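Long-range contact in ATPase associated with various cellular activities, AAA_5 (Staphylothermus marinus, PDB 6N0S), which is an McrB-type restriction protein, probably an AAA+ nucleotide-hydrolysing motor, whose N-terminal EVE-like domain, the part present here, resembles PUA-like RNA-binding proteins: residues 28-33 with 101-106. Sequence-based numbering, arbitrary orientation.
Sequences GLTLWG and KIFLDN
Leu29, just ahead of strand 30-34, reaches Phe103 at the C-terminal end of helix 92-105 and Asn106 just after it through its two methyl groups. Its CB points toward the helix, and CG, anti to the carbonyl carbon (chi1 -60°), makes no close approach itself but directs both methyls at the helix end. At the tip the branches divide the work. Leu29 CD1 lies 3.8 Å from Asn106 CB and also approaches the Phe103 ring obliquely, 4.0 Å from its CD1. Leu29 CD2 turns to the oxygen end of the amide, 3.5 Å from Asn106 OD1. Both methyls thus rest over one face of the flat carboxamide, whose nitrogen is engaged on its own segment: Asn106 ND2 donates back to Ile102 O across 2.8 Å, nearly straight at 172°. The donor stands 27° from the plane of the carbonyl. Straight and nearly in the amide plane, this bond sets the rotation that turns one amide face to the leucine methyls. Thr30 adds looser packing further along. Its CG2 sits 4.2 Å from Ile102 CD1, and its OG1 is near the plane of the Phe103 ring at the edge, 4.4 Å from CE1. Across the two segments the contact is van der Waals packing, burying about 250 Å² in all. Phe103 continues inward to meet Tyr116 edge-to-face and Ile113, both of helix 110-124, and Tyr116 OH also hydrogen-bonds Trp32 NE1. In the EVE-like domain the contact joins the C-terminal end of helix 92-105 to edge strand 30-34 of the small antiparallel sheet, which pairs through its backbone with strand 132-136, while Trp32 packs on both helices 92-105 and 110-124.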
loop_
_atom_site.group_PDB
_atom_site.type_symbol
_atom_site.label_atom_id
_atom_site.label_comp_id
_atom_site.label_asym_id
_atom_site.label_seq_id
_atom_site.Cartn_x
_atom_site.Cartn_y
_atom_site.Cartn_z
ATOM N N GLY A 28 5.224 -2.251 -4.243
ATOM C CA GLY A 28 6.076 -1.148 -4.603
ATOM C C GLY A 28 5.691 -0.470 -5.892
ATOM O O GLY A 28 6.254 0.586 -6.202
ATOM N N LEU A 29 4.713 -1.002 -6.623
ATOM C CA LEU A 29 4.254 -0.416 -7.871
ATOM C C LEU A 29 3.007 0.442 -7.741
ATOM O O LEU A 29 2.862 1.436 -8.472
ATOM C CB LEU A 29 3.976 -1.532 -8.882
ATOM C CG LEU A 29 5.157 -2.410 -9.224
ATOM C CD1 LEU A 29 4.682 -3.468 -10.228
ATOM C CD2 LEU A 29 6.309 -1.592 -9.777
ATOM N N THR A 30 2.064 0.053 -6.888
ATOM C CA THR A 30 0.847 0.834 -6.727
ATOM C C THR A 30 0.337 0.689 -5.313
ATOM O O THR A 30 0.778 -0.170 -4.548
ATOM C CB THR A 30 -0.286 0.421 -7.680
ATOM O OG1 THR A 30 -0.779 -0.871 -7.300
ATOM C CG2 THR A 30 0.177 0.393 -9.120
ATOM N N LEU A 31 -0.574 1.605 -4.985
ATOM C CA LEU A 31 -1.491 1.516 -3.862
ATOM C C LEU A 31 -2.888 1.583 -4.434
ATOM O O LEU A 31 -3.187 2.476 -5.228
ATOM C CB LEU A 31 -1.318 2.672 -2.871
ATOM C CG LEU A 31 0.084 2.935 -2.318
ATOM C CD1 LEU A 31 0.033 4.155 -1.354
ATOM C CD2 LEU A 31 0.680 1.735 -1.620
ATOM N N TRP A 32 -3.747 0.674 -4.012
ATOM C CA TRP A 32 -5.099 0.705 -4.541
ATOM C C TRP A 32 -6.001 -0.039 -3.580
ATOM O O TRP A 32 -5.545 -0.865 -2.790
ATOM C CB TRP A 32 -5.129 0.087 -5.948
ATOM C CG TRP A 32 -4.952 -1.386 -5.972
ATOM C CD1 TRP A 32 -3.775 -2.074 -6.060
ATOM C CD2 TRP A 32 -5.983 -2.358 -5.927
ATOM N NE1 TRP A 32 -4.013 -3.421 -6.065
ATOM C CE2 TRP A 32 -5.367 -3.622 -5.982
ATOM C CE3 TRP A 32 -7.376 -2.282 -5.830
ATOM C CZ2 TRP A 32 -6.092 -4.807 -5.954
ATOM C CZ3 TRP A 32 -8.097 -3.449 -5.795
ATOM C CH2 TRP A 32 -7.458 -4.705 -5.860
ATOM N N GLY A 33 -7.281 0.274 -3.650
ATOM C CA GLY A 33 -8.236 -0.314 -2.738
ATOM C C GLY A 33 -9.616 0.248 -3.001
ATOM O O GLY A 33 -9.797 1.186 -3.781
ATOM N N LYS A 101 -2.051 -4.260 -16.833
ATOM C CA LYS A 101 -1.059 -3.647 -17.707
ATOM C C LYS A 101 0.177 -3.233 -16.927
ATOM O O LYS A 101 1.308 -3.502 -17.347
ATOM C CB LYS A 101 -1.672 -2.457 -18.443
ATOM C CG LYS A 101 -0.660 -1.609 -19.197
ATOM C CD LYS A 101 -1.369 -0.608 -20.110
ATOM C CE LYS A 101 -0.462 0.547 -20.502
ATOM N NZ LYS A 101 0.883 0.074 -20.960
ATOM N N ILE A 102 -0.003 -2.580 -15.780
ATOM C CA ILE A 102 1.168 -2.167 -15.011
ATOM C C ILE A 102 1.982 -3.383 -14.583
ATOM O O ILE A 102 3.219 -3.379 -14.655
ATOM C CB ILE A 102 0.747 -1.311 -13.804
ATOM C CG1 ILE A 102 0.207 0.024 -14.281
ATOM C CG2 ILE A 102 1.935 -1.060 -12.920
ATOM C CD1 ILE A 102 -0.642 0.774 -13.256
ATOM N N PHE A 103 1.317 -4.434 -14.097
ATOM C CA PHE A 103 2.073 -5.576 -13.599
ATOM C C PHE A 103 2.798 -6.298 -14.754
ATOM O O PHE A 103 3.962 -6.698 -14.609
ATOM C CB PHE A 103 1.139 -6.527 -12.824
ATOM C CG PHE A 103 0.546 -5.955 -11.523
ATOM C CD1 PHE A 103 0.977 -4.757 -10.959
ATOM C CD2 PHE A 103 -0.443 -6.663 -10.863
ATOM C CE1 PHE A 103 0.402 -4.274 -9.765
ATOM C CE2 PHE A 103 -1.006 -6.202 -9.685
ATOM C CZ PHE A 103 -0.581 -5.013 -9.132
ATOM N N LEU A 104 2.140 -6.453 -15.915
ATOM C CA LEU A 104 2.805 -7.095 -17.070
ATOM C C LEU A 104 4.007 -6.284 -17.527
ATOM O O LEU A 104 5.083 -6.841 -17.759
ATOM C CB LEU A 104 1.836 -7.293 -18.253
ATOM C CG LEU A 104 0.735 -8.368 -18.133
ATOM C CD1 LEU A 104 -0.403 -8.159 -19.158
ATOM C CD2 LEU A 104 1.280 -9.788 -18.237
ATOM N N ASP A 105 3.866 -4.957 -17.610
ATOM C CA ASP A 105 4.998 -4.118 -17.994
ATOM C C ASP A 105 6.148 -4.171 -17.002
ATOM O O ASP A 105 7.240 -3.694 -17.332
ATOM C CB ASP A 105 4.571 -2.654 -18.160
ATOM C CG ASP A 105 3.573 -2.456 -19.301
ATOM O OD1 ASP A 105 3.180 -3.456 -19.954
ATOM O OD2 ASP A 105 3.167 -1.297 -19.536
ATOM N N ASN A 106 5.947 -4.732 -15.808
ATOM C CA ASN A 106 7.001 -4.841 -14.802
ATOM C C ASN A 106 7.489 -6.269 -14.664
ATOM O O ASN A 106 8.215 -6.591 -13.714
ATOM C CB ASN A 106 6.510 -4.273 -13.457
ATOM C CG ASN A 106 6.602 -2.770 -13.417
ATOM O OD1 ASN A 106 7.611 -2.237 -13.000
ATOM N ND2 ASN A 106 5.597 -2.080 -13.947
#